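Local coordinates for protein 2-(acetamidomethylene)succinate hydrolase (Mesorhizobium loti, PDB 3KXP) that catalyses the last step of vitamin B6 breakdown, hydrolysing (E)-2-(acetamidomethylene)succinate to succinic semialdehyde, acetate, ammonia and carbon dioxide, at residues A[47-55]-A[60-68]; A[204-215]-A[292-300]. All coordinates share one frame; numbering follows the deposited sequence.

How the interactions relate
Both contacts belong to one alpha/beta hydrolase chain but serve different parts. Interaction 1 is a beta hairpin of the first two strands, at one edge of the central sheet. Interaction 2 joins the turn before helix 209-218 and the helix's first turns to the loop that carries His294, inferred to be an active-site residue with Ser142 and Asp166. The centres of interactions 1 and 2 lie 23 Å apart and their nearest atoms about 7 Å. Interaction 2 is the one near the active site: the side chain of Tyr295 is about 7 Å from that of Ser142. In interaction 1 the side chain of Leu60 stays about 11 Å from that of Leu143, a chloride-binding residue.

Interaction 1. Residues A[47-55]-A[60-68]; sequences HFISRRVDI and LNVREKGSG
The Phe48 ring carries the aliphatic chain of Lys65 over one face. Lys65 CD stands almost above the ring centre, 3.8 Å from the centroid of Phe48, in a CH-pi contact. Lys65 CG is anti to the backbone N (chi1 -178°), which leads the chain, extended as far as CE, across Phe48 at about a right angle. A bend at the last torsion (chi4 51°) brings Lys65 NZ beside His47 CB, at 3.6 Å. The Arg51 guanidinium has Val53 CG2 over one face and Glu64 OE2 at its edge. There Arg51 NE donates to Glu64 OE2 over 2.6 Å in a salt bridge. The planes are 51° apart. Of the guanidinium nitrogens NE alone bonds Glu64, while Glu64 OE1 goes to Arg133. A water that joins Ser50 OG to Asn61 ND2 lies over one face of the Arg63 guanidinium, offset toward its rim; Asn61 ND2 also bonds Asp101. Arg63 is bound by Ser81 through NE and by a salt bridge to Glu85 through NH1. The frame is an antiparallel beta hairpin. Ile49, Arg51 and Val53 form hydrogen-bonded pairs with Glu64, Val62 and Leu60. On the side of Arg51 and Glu64, Val53 CG2 meets Val62 CG2 at 3.8 Å. Beyond the end of strand 49-54, Ile55 CD1 meets Leu60 CD1 at 4.0 Å. Helix 117-131 touches Arg51, Val53 and Ile55, while strand 60-65 bonds onward to strand 96-100. The hairpin adds two antiparallel strands to the edge of the hydrolase sheet. Glu64 is buried and lies between two arginines, which would probably keep its carboxylate ionised.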
loop_
_atom_site.group_PDB
_atom_site.type_symbol
_atom_site.label_atom_id
_atom_site.label_comp_id
_atom_site.label_asym_id
_atom_site.label_seq_id
_atom_site.Cartn_x
_atom_site.Cartn_y
_atom_site.Cartn_z
ATOM N N HIS A 47 13.094 21.790 18.558
ATOM C CA HIS A 47 11.803 22.049 17.855
ATOM C C HIS A 47 10.647 21.288 18.490
ATOM O O HIS A 47 9.509 21.756 18.474
ATOM C CB HIS A 47 11.914 21.665 16.375
ATOM C CG HIS A 47 12.752 22.608 15.567
ATOM N ND1 HIS A 47 12.475 23.955 15.473
ATOM C CD2 HIS A 47 13.859 22.397 14.815
ATOM C CE1 HIS A 47 13.376 24.534 14.699
ATOM N NE2 HIS A 47 14.226 23.610 14.286
ATOM N N PHE A 48 10.935 20.117 19.048
ATOM C CA PHE A 48 9.898 19.314 19.690
ATOM C C PHE A 48 9.819 19.621 21.174
ATOM O O PHE A 48 10.844 19.703 21.852
ATOM C CB PHE A 48 10.177 17.817 19.533
ATOM C CG PHE A 48 10.298 17.364 18.114
ATOM C CD1 PHE A 48 11.445 17.640 17.378
ATOM C CD2 PHE A 48 9.257 16.672 17.504
ATOM C CE1 PHE A 48 11.553 17.236 16.058
ATOM C CE2 PHE A 48 9.357 16.262 16.183
ATOM C CZ PHE A 48 10.506 16.545 15.458
ATOM N N ILE A 49 8.602 19.787 21.676
ATOM C CA ILE A 49 8.419 20.050 23.090
ATOM C C ILE A 49 8.097 18.711 23.743
ATOM O O ILE A 49 7.305 17.927 23.215
ATOM C CB ILE A 49 7.274 21.073 23.335
ATOM C CG1 ILE A 49 5.898 20.427 23.123
ATOM C CG2 ILE A 49 7.439 22.256 22.379
ATOM C CD1 ILE A 49 5.325 19.710 24.353
ATOM N N SER A 50 8.733 18.438 24.875
ATOM C CA SER A 50 8.513 17.189 25.587
ATOM C C SER A 50 7.656 17.461 26.801
ATOM O O SER A 50 7.785 18.507 27.430
ATOM C CB SER A 50 9.844 16.589 26.038
ATOM O OG SER A 50 10.715 16.367 24.946
ATOM N N ARG A 51 6.770 16.528 27.124
ATOM C CA ARG A 51 5.905 16.683 28.283
ATOM C C ARG A 51 5.307 15.342 28.656
ATOM O O ARG A 51 5.069 14.496 27.797
ATOM C CB ARG A 51 4.784 17.695 28.002
ATOM C CG ARG A 51 3.593 17.175 27.186
ATOM C CD ARG A 51 2.684 18.333 26.763
ATOM N NE ARG A 51 1.459 17.912 26.080
ATOM C CZ ARG A 51 0.362 17.477 26.698
ATOM N NH1 ARG A 51 0.328 17.399 28.026
ATOM N NH2 ARG A 51 -0.711 17.137 25.990
ATOM N N ARG A 52 5.086 15.141 29.947
ATOM C CA ARG A 52 4.504 13.900 30.409
ATOM C C ARG A 52 2.997 14.109 30.435
ATOM O O ARG A 52 2.496 15.063 31.036
ATOM C CB ARG A 52 5.035 13.540 31.798
ATOM C CG ARG A 52 6.549 13.375 31.859
ATOM C CD ARG A 52 6.969 12.750 33.173
ATOM N NE ARG A 52 6.674 11.327 33.183
ATOM C CZ ARG A 52 6.109 10.670 34.192
ATOM N NH1 ARG A 52 5.761 11.298 35.301
ATOM N NH2 ARG A 52 5.894 9.370 34.080
ATOM N N VAL A 53 2.282 13.225 29.752
ATOM C CA VAL A 53 0.839 13.316 29.667
ATOM C C VAL A 53 0.166 12.275 30.528
ATOM O O VAL A 53 0.423 11.081 30.401
ATOM C CB VAL A 53 0.362 13.125 28.223
ATOM C CG1 VAL A 53 -1.150 13.325 28.140
ATOM C CG2 VAL A 53 1.091 14.103 27.310
ATOM N N ASP A 54 -0.700 12.745 31.414
ATOM C CA ASP A 54 -1.444 11.859 32.290
ATOM C C ASP A 54 -2.658 11.430 31.481
ATOM O O ASP A 54 -3.484 12.258 31.110
ATOM C CB ASP A 54 -1.867 12.616 33.551
ATOM C CG ASP A 54 -2.569 11.733 34.567
ATOM O OD1 ASP A 54 -2.798 12.213 35.700
ATOM O OD2 ASP A 54 -2.898 10.573 34.242
ATOM N N ILE A 55 -2.745 10.143 31.169
ATOM C CA ILE A 55 -3.873 9.634 30.400
ATOM C C ILE A 55 -4.755 8.769 31.298
ATOM O O ILE A 55 -5.548 7.955 30.820
ATOM C CB ILE A 55 -3.400 8.807 29.184
ATOM C CG1 ILE A 55 -2.645 7.557 29.653
ATOM C CG2 ILE A 55 -2.518 9.665 28.290
ATOM C CD1 ILE A 55 -2.330 6.560 28.534
ATOM N N LEU A 60 2.535 9.148 30.391
ATOM C CA LEU A 60 3.519 8.895 29.344
ATOM C C LEU A 60 4.230 10.157 28.903
ATOM O O LEU A 60 3.648 11.234 28.920
ATOM C CB LEU A 60 2.834 8.271 28.125
ATOM C CG LEU A 60 2.106 6.945 28.341
ATOM C CD1 LEU A 60 1.371 6.543 27.068
ATOM C CD2 LEU A 60 3.106 5.880 28.749
ATOM N N ASN A 61 5.493 10.021 28.508
ATOM C CA ASN A 61 6.265 11.158 28.018
ATOM C C ASN A 61 6.116 11.191 26.494
ATOM O O ASN A 61 6.146 10.143 25.846
ATOM C CB ASN A 61 7.744 11.008 28.380
ATOM C CG ASN A 61 8.573 12.195 27.928
ATOM O OD1 ASN A 61 8.307 13.324 28.324
ATOM N ND2 ASN A 61 9.583 11.944 27.091
ATOM N N VAL A 62 5.945 12.380 25.925
ATOM C CA VAL A 62 5.793 12.501 24.480
ATOM C C VAL A 62 6.566 13.698 23.937
ATOM O O VAL A 62 6.952 14.588 24.692
ATOM C CB VAL A 62 4.296 12.632 24.079
ATOM C CG1 VAL A 62 3.504 11.455 24.629
ATOM C CG2 VAL A 62 3.721 13.938 24.598
ATOM N N ARG A 63 6.803 13.688 22.626
ATOM C CA ARG A 63 7.517 14.755 21.925
ATOM C C ARG A 63 6.574 15.236 20.828
ATOM O O ARG A 63 6.206 14.457 19.948
ATOM C CB ARG A 63 8.800 14.211 21.292
ATOM C CG ARG A 63 9.781 13.618 22.281
ATOM C CD ARG A 63 10.930 12.910 21.575
ATOM N NE ARG A 63 11.920 12.394 22.519
ATOM C CZ ARG A 63 13.001 13.062 22.920
ATOM N NH1 ARG A 63 13.243 14.284 22.453
ATOM N NH2 ARG A 63 13.845 12.505 23.789
ATOM N N GLU A 64 6.192 16.506 20.874
ATOM C CA GLU A 64 5.256 17.039 19.893
ATOM C C GLU A 64 5.820 18.117 18.990
ATOM O O GLU A 64 6.748 18.834 19.358
ATOM C CB GLU A 64 4.036 17.637 20.588
ATOM C CG GLU A 64 3.391 16.777 21.653
ATOM C CD GLU A 64 2.285 17.533 22.386
ATOM O OE1 GLU A 64 1.338 18.000 21.709
ATOM O OE2 GLU A 64 2.368 17.665 23.633
ATOM N N LYS A 65 5.209 18.243 17.816
ATOM C CA LYS A 65 5.590 19.247 16.836
ATOM C C LYS A 65 4.626 19.257 15.654
ATOM O O LYS A 65 4.064 18.228 15.288
ATOM C CB LYS A 65 7.015 19.010 16.338
ATOM C CG LYS A 65 7.480 20.056 15.340
ATOM C CD LYS A 65 8.933 19.878 14.953
ATOM C CE LYS A 65 9.326 20.924 13.931
ATOM N NZ LYS A 65 8.947 22.277 14.413
ATOM N N GLY A 66 4.432 20.435 15.072
ATOM C CA GLY A 66 3.548 20.567 13.928
ATOM C C GLY A 66 2.075 20.745 14.246
ATOM O O GLY A 66 1.673 20.892 15.401
ATOM N N SER A 67 1.267 20.739 13.193
ATOM C CA SER A 67 -0.180 20.883 13.311
ATOM C C SER A 67 -0.832 20.109 12.170
ATOM O O SER A 67 -0.207 19.860 11.139
ATOM C CB SER A 67 -0.575 22.358 13.223
ATOM O OG SER A 67 -0.122 22.918 12.003
ATOM N N GLY A 68 -2.092 19.736 12.351
ATOM C CA GLY A 68 -2.791 18.988 11.325
ATOM C C GLY A 68 -3.268 17.683 11.920
ATOM O O GLY A 68 -3.203 17.511 13.139
HETATM O O HOH W 1 11.637 13.915 26.520
#

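Interaction 2. Residues A[204-215]-A[292-300]; sequences YPNIPADAIRIR and ADHYVNEVS
Tyr204 sets the edge of its ring against the face of Tyr295, in an offset edge-to-face pair with centroids 4.8 Å apart and planes at 73°. Tyr204 CE2 comes within 3.1 Å of Tyr295 OH, which lies near the Tyr204 plane. Ile207 CD1 approaches the Tyr295 ring obliquely, 3.7 Å from Tyr295 CG. Asn206 ND2 gives Asp293 OD1 a nearly straight bond of 2.9 Å. The donor lies above the carboxylate plane. A water that accepts from Asn206 N donates to Asp293 OD1. The other oxygen, Asp293 OD2, accepts from Tyr295 N and closes an Asx turn around His294. This loop is the histidine loop of the alpha/beta hydrolase fold. His294, an inferred active-site residue, bonds Asp166 through ND1 and touches Ser142. Further along, Arg215 grips Glu298 side-on, with NE on Glu298 OE2 at 2.8 Å and NH2 on Glu298 OE1 at 2.9 Å. Both oxygens use their syn lone pairs, and the guanidinium and carboxylate are only 7° from coplanar. The extended Arg215 chain (chi2 172°) carries NE to the carboxylate. A second water links Glu298 OE2 to Ala211 O, tying the buried carboxylate to helix 209-218.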
loop_
_atom_site.group_PDB
_atom_site.type_symbol
_atom_site.label_atom_id
_atom_site.label_comp_id
_atom_site.label_asym_id
_atom_site.label_seq_id
_atom_site.Cartn_x
_atom_site.Cartn_y
_atom_site.Cartn_z
ATOM N N TYR A 204 23.925 -2.734 16.973
ATOM C CA TYR A 204 23.155 -2.416 15.772
ATOM C C TYR A 204 24.112 -1.968 14.671
ATOM O O TYR A 204 24.110 -0.804 14.284
ATOM C CB TYR A 204 22.163 -1.298 16.065
ATOM C CG TYR A 204 21.292 -1.571 17.255
ATOM C CD1 TYR A 204 21.416 -0.818 18.423
ATOM C CD2 TYR A 204 20.333 -2.579 17.221
ATOM C CE1 TYR A 204 20.602 -1.059 19.528
ATOM C CE2 TYR A 204 19.513 -2.831 18.322
ATOM C CZ TYR A 204 19.652 -2.066 19.468
ATOM O OH TYR A 204 18.834 -2.307 20.544
ATOM N N PRO A 205 24.917 -2.901 14.135
ATOM C CA PRO A 205 25.908 -2.646 13.082
ATOM C C PRO A 205 25.446 -1.926 11.820
ATOM O O PRO A 205 26.236 -1.222 11.191
ATOM C CB PRO A 205 26.472 -4.042 12.793
ATOM C CG PRO A 205 25.296 -4.934 13.050
ATOM C CD PRO A 205 24.743 -4.353 14.339
ATOM N N ASN A 206 24.180 -2.082 11.447
ATOM C CA ASN A 206 23.679 -1.430 10.235
ATOM C C ASN A 206 23.058 -0.055 10.458
ATOM O O ASN A 206 22.762 0.654 9.494
ATOM C CB ASN A 206 22.669 -2.333 9.529
ATOM C CG ASN A 206 23.247 -3.686 9.196
ATOM O OD1 ASN A 206 24.327 -3.775 8.616
ATOM N ND2 ASN A 206 22.536 -4.753 9.561
ATOM N N ILE A 207 22.865 0.331 11.717
ATOM C CA ILE A 207 22.274 1.629 12.010
ATOM C C ILE A 207 23.318 2.737 11.864
ATOM O O ILE A 207 24.403 2.652 12.429
ATOM C CB ILE A 207 21.677 1.659 13.439
ATOM C CG1 ILE A 207 20.658 0.526 13.594
ATOM C CG2 ILE A 207 21.022 3.012 13.710
ATOM C CD1 ILE A 207 19.730 0.662 14.799
ATOM N N PRO A 208 22.999 3.785 11.092
ATOM C CA PRO A 208 23.858 4.947 10.826
ATOM C C PRO A 208 24.324 5.685 12.088
ATOM O O PRO A 208 23.552 5.849 13.034
ATOM C CB PRO A 208 22.972 5.839 9.957
ATOM C CG PRO A 208 22.077 4.865 9.267
ATOM C CD PRO A 208 21.717 3.924 10.380
ATOM N N ALA A 209 25.576 6.146 12.084
ATOM C CA ALA A 209 26.155 6.873 13.221
ATOM C C ALA A 209 25.202 7.920 13.805
ATOM O O ALA A 209 25.047 8.021 15.022
ATOM C CB ALA A 209 27.465 7.539 12.806
ATOM N N ASP A 210 24.566 8.700 12.937
ATOM C CA ASP A 210 23.628 9.722 13.390
ATOM C C ASP A 210 22.512 9.138 14.257
ATOM O O ASP A 210 22.136 9.720 15.279
ATOM C CB ASP A 210 23.009 10.445 12.191
ATOM C CG ASP A 210 23.993 11.366 11.500
ATOM O OD1 ASP A 210 24.486 12.310 12.157
ATOM O OD2 ASP A 210 24.277 11.146 10.299
ATOM N N ALA A 211 21.976 7.996 13.836
ATOM C CA ALA A 211 20.907 7.344 14.574
ATOM C C ALA A 211 21.463 6.762 15.867
ATOM O O ALA A 211 20.788 6.757 16.895
ATOM C CB ALA A 211 20.265 6.239 13.715
ATOM N N ILE A 212 22.694 6.265 15.816
ATOM C CA ILE A 212 23.309 5.714 17.012
ATOM C C ILE A 212 23.422 6.839 18.043
ATOM O O ILE A 212 23.032 6.673 19.202
ATOM C CB ILE A 212 24.718 5.124 16.719
ATOM C CG1 ILE A 212 24.585 3.834 15.904
ATOM C CG2 ILE A 212 25.459 4.836 18.032
ATOM C CD1 ILE A 212 23.919 2.700 16.647
ATOM N N ARG A 213 23.935 7.986 17.609
ATOM C CA ARG A 213 24.090 9.138 18.490
ATOM C C ARG A 213 22.746 9.578 19.086
ATOM O O ARG A 213 22.673 9.919 20.269
ATOM C CB ARG A 213 24.758 10.292 17.729
ATOM C CG ARG A 213 24.633 11.670 18.360
ATOM C CD ARG A 213 25.287 11.800 19.741
ATOM N NE ARG A 213 26.744 11.662 19.754
ATOM C CZ ARG A 213 27.541 12.234 20.663
ATOM N NH1 ARG A 213 27.022 12.993 21.621
ATOM N NH2 ARG A 213 28.853 12.023 20.638
ATOM N N ILE A 214 21.684 9.568 18.282
ATOM C CA ILE A 214 20.374 9.955 18.797
ATOM C C ILE A 214 19.920 9.012 19.919
ATOM O O ILE A 214 19.413 9.468 20.944
ATOM C CB ILE A 214 19.306 9.992 17.673
ATOM C CG1 ILE A 214 19.535 11.227 16.798
ATOM C CG2 ILE A 214 17.894 10.026 18.277
ATOM C CD1 ILE A 214 18.635 11.301 15.576
ATOM N N ARG A 215 20.100 7.708 19.728
ATOM C CA ARG A 215 19.724 6.734 20.751
ATOM C C ARG A 215 20.599 6.941 21.987
ATOM O O ARG A 215 20.120 6.921 23.123
ATOM C CB ARG A 215 19.927 5.305 20.242
ATOM C CG ARG A 215 18.857 4.785 19.300
ATOM C CD ARG A 215 19.288 3.443 18.738
ATOM N NE ARG A 215 18.269 2.813 17.911
ATOM C CZ ARG A 215 17.514 1.794 18.308
ATOM N NH1 ARG A 215 17.665 1.288 19.530
ATOM N NH2 ARG A 215 16.615 1.275 17.482
ATOM N N ALA A 292 17.718 -2.849 3.973
ATOM C CA ALA A 292 17.339 -2.647 5.370
ATOM C C ALA A 292 17.149 -3.941 6.156
ATOM O O ALA A 292 16.615 -4.927 5.636
ATOM C CB ALA A 292 16.058 -1.817 5.444
ATOM N N ASP A 293 17.594 -3.937 7.409
ATOM C CA ASP A 293 17.419 -5.098 8.273
ATOM C C ASP A 293 16.206 -4.769 9.152
ATOM O O ASP A 293 15.315 -4.033 8.719
ATOM C CB ASP A 293 18.676 -5.374 9.123
ATOM C CG ASP A 293 19.037 -4.217 10.052
ATOM O OD1 ASP A 293 19.972 -4.380 10.871
ATOM O OD2 ASP A 293 18.392 -3.149 9.966
ATOM N N HIS A 294 16.157 -5.296 10.369
ATOM C CA HIS A 294 15.021 -5.037 11.240
ATOM C C HIS A 294 14.757 -3.550 11.496
ATOM O O HIS A 294 13.602 -3.136 11.639
ATOM C CB HIS A 294 15.225 -5.773 12.571
ATOM C CG HIS A 294 14.204 -5.447 13.619
ATOM N ND1 HIS A 294 12.849 -5.626 13.426
ATOM C CD2 HIS A 294 14.346 -4.994 14.888
ATOM C CE1 HIS A 294 12.203 -5.302 14.531
ATOM N NE2 HIS A 294 13.087 -4.915 15.434
ATOM N N TYR A 295 15.824 -2.752 11.537
ATOM C CA TYR A 295 15.724 -1.319 11.823
ATOM C C TYR A 295 15.474 -0.457 10.588
ATOM O O TYR A 295 16.243 0.449 10.268
ATOM C CB TYR A 295 16.997 -0.897 12.553
ATOM C CG TYR A 295 17.268 -1.827 13.705
ATOM C CD1 TYR A 295 16.559 -1.708 14.904
ATOM C CD2 TYR A 295 18.128 -2.916 13.556
ATOM C CE1 TYR A 295 16.690 -2.658 15.920
ATOM C CE2 TYR A 295 18.266 -3.875 14.568
ATOM C CZ TYR A 295 17.541 -3.739 15.742
ATOM O OH TYR A 295 17.654 -4.689 16.732
ATOM N N VAL A 296 14.359 -0.733 9.922
ATOM C CA VAL A 296 13.982 -0.046 8.696
ATOM C C VAL A 296 13.997 1.482 8.691
ATOM O O VAL A 296 14.695 2.092 7.877
ATOM C CB VAL A 296 12.591 -0.506 8.226
ATOM C CG1 VAL A 296 12.321 0.019 6.813
ATOM C CG2 VAL A 296 12.511 -2.032 8.290
ATOM N N ASN A 297 13.230 2.104 9.580
ATOM C CA ASN A 297 13.169 3.558 9.593
ATOM C C ASN A 297 14.517 4.247 9.849
ATOM O O ASN A 297 14.794 5.316 9.290
ATOM C CB ASN A 297 12.089 4.047 10.580
ATOM C CG ASN A 297 12.303 3.545 11.997
ATOM O OD1 ASN A 297 12.472 4.341 12.926
ATOM N ND2 ASN A 297 12.282 2.224 12.176
ATOM N N GLU A 298 15.371 3.632 10.657
ATOM C CA GLU A 298 16.666 4.238 10.933
ATOM C C GLU A 298 17.695 3.958 9.830
ATOM O O GLU A 298 18.497 4.829 9.486
ATOM C CB GLU A 298 17.192 3.758 12.296
ATOM C CG GLU A 298 16.518 4.441 13.482
ATOM C CD GLU A 298 16.726 3.718 14.809
ATOM O OE1 GLU A 298 16.081 2.671 15.027
ATOM O OE2 GLU A 298 17.527 4.197 15.638
ATOM N N VAL A 299 17.655 2.755 9.261
ATOM C CA VAL A 299 18.604 2.371 8.225
ATOM C C VAL A 299 18.231 2.876 6.827
ATOM O O VAL A 299 19.107 3.143 6.015
ATOM C CB VAL A 299 18.785 0.822 8.193
ATOM C CG1 VAL A 299 19.820 0.434 7.147
ATOM C CG2 VAL A 299 19.218 0.312 9.573
ATOM N N SER A 300 16.936 3.022 6.552
ATOM C CA SER A 300 16.475 3.496 5.243
ATOM C C SER A 300 15.444 4.606 5.408
ATOM O O SER A 300 14.277 4.442 5.044
ATOM C CB SER A 300 15.839 2.346 4.450
ATOM O OG SER A 300 16.702 1.226 4.377
HETATM O O HOH W 2 21.904 -3.789 12.737
HETATM O O HOH W 3 17.916 6.597 16.441
#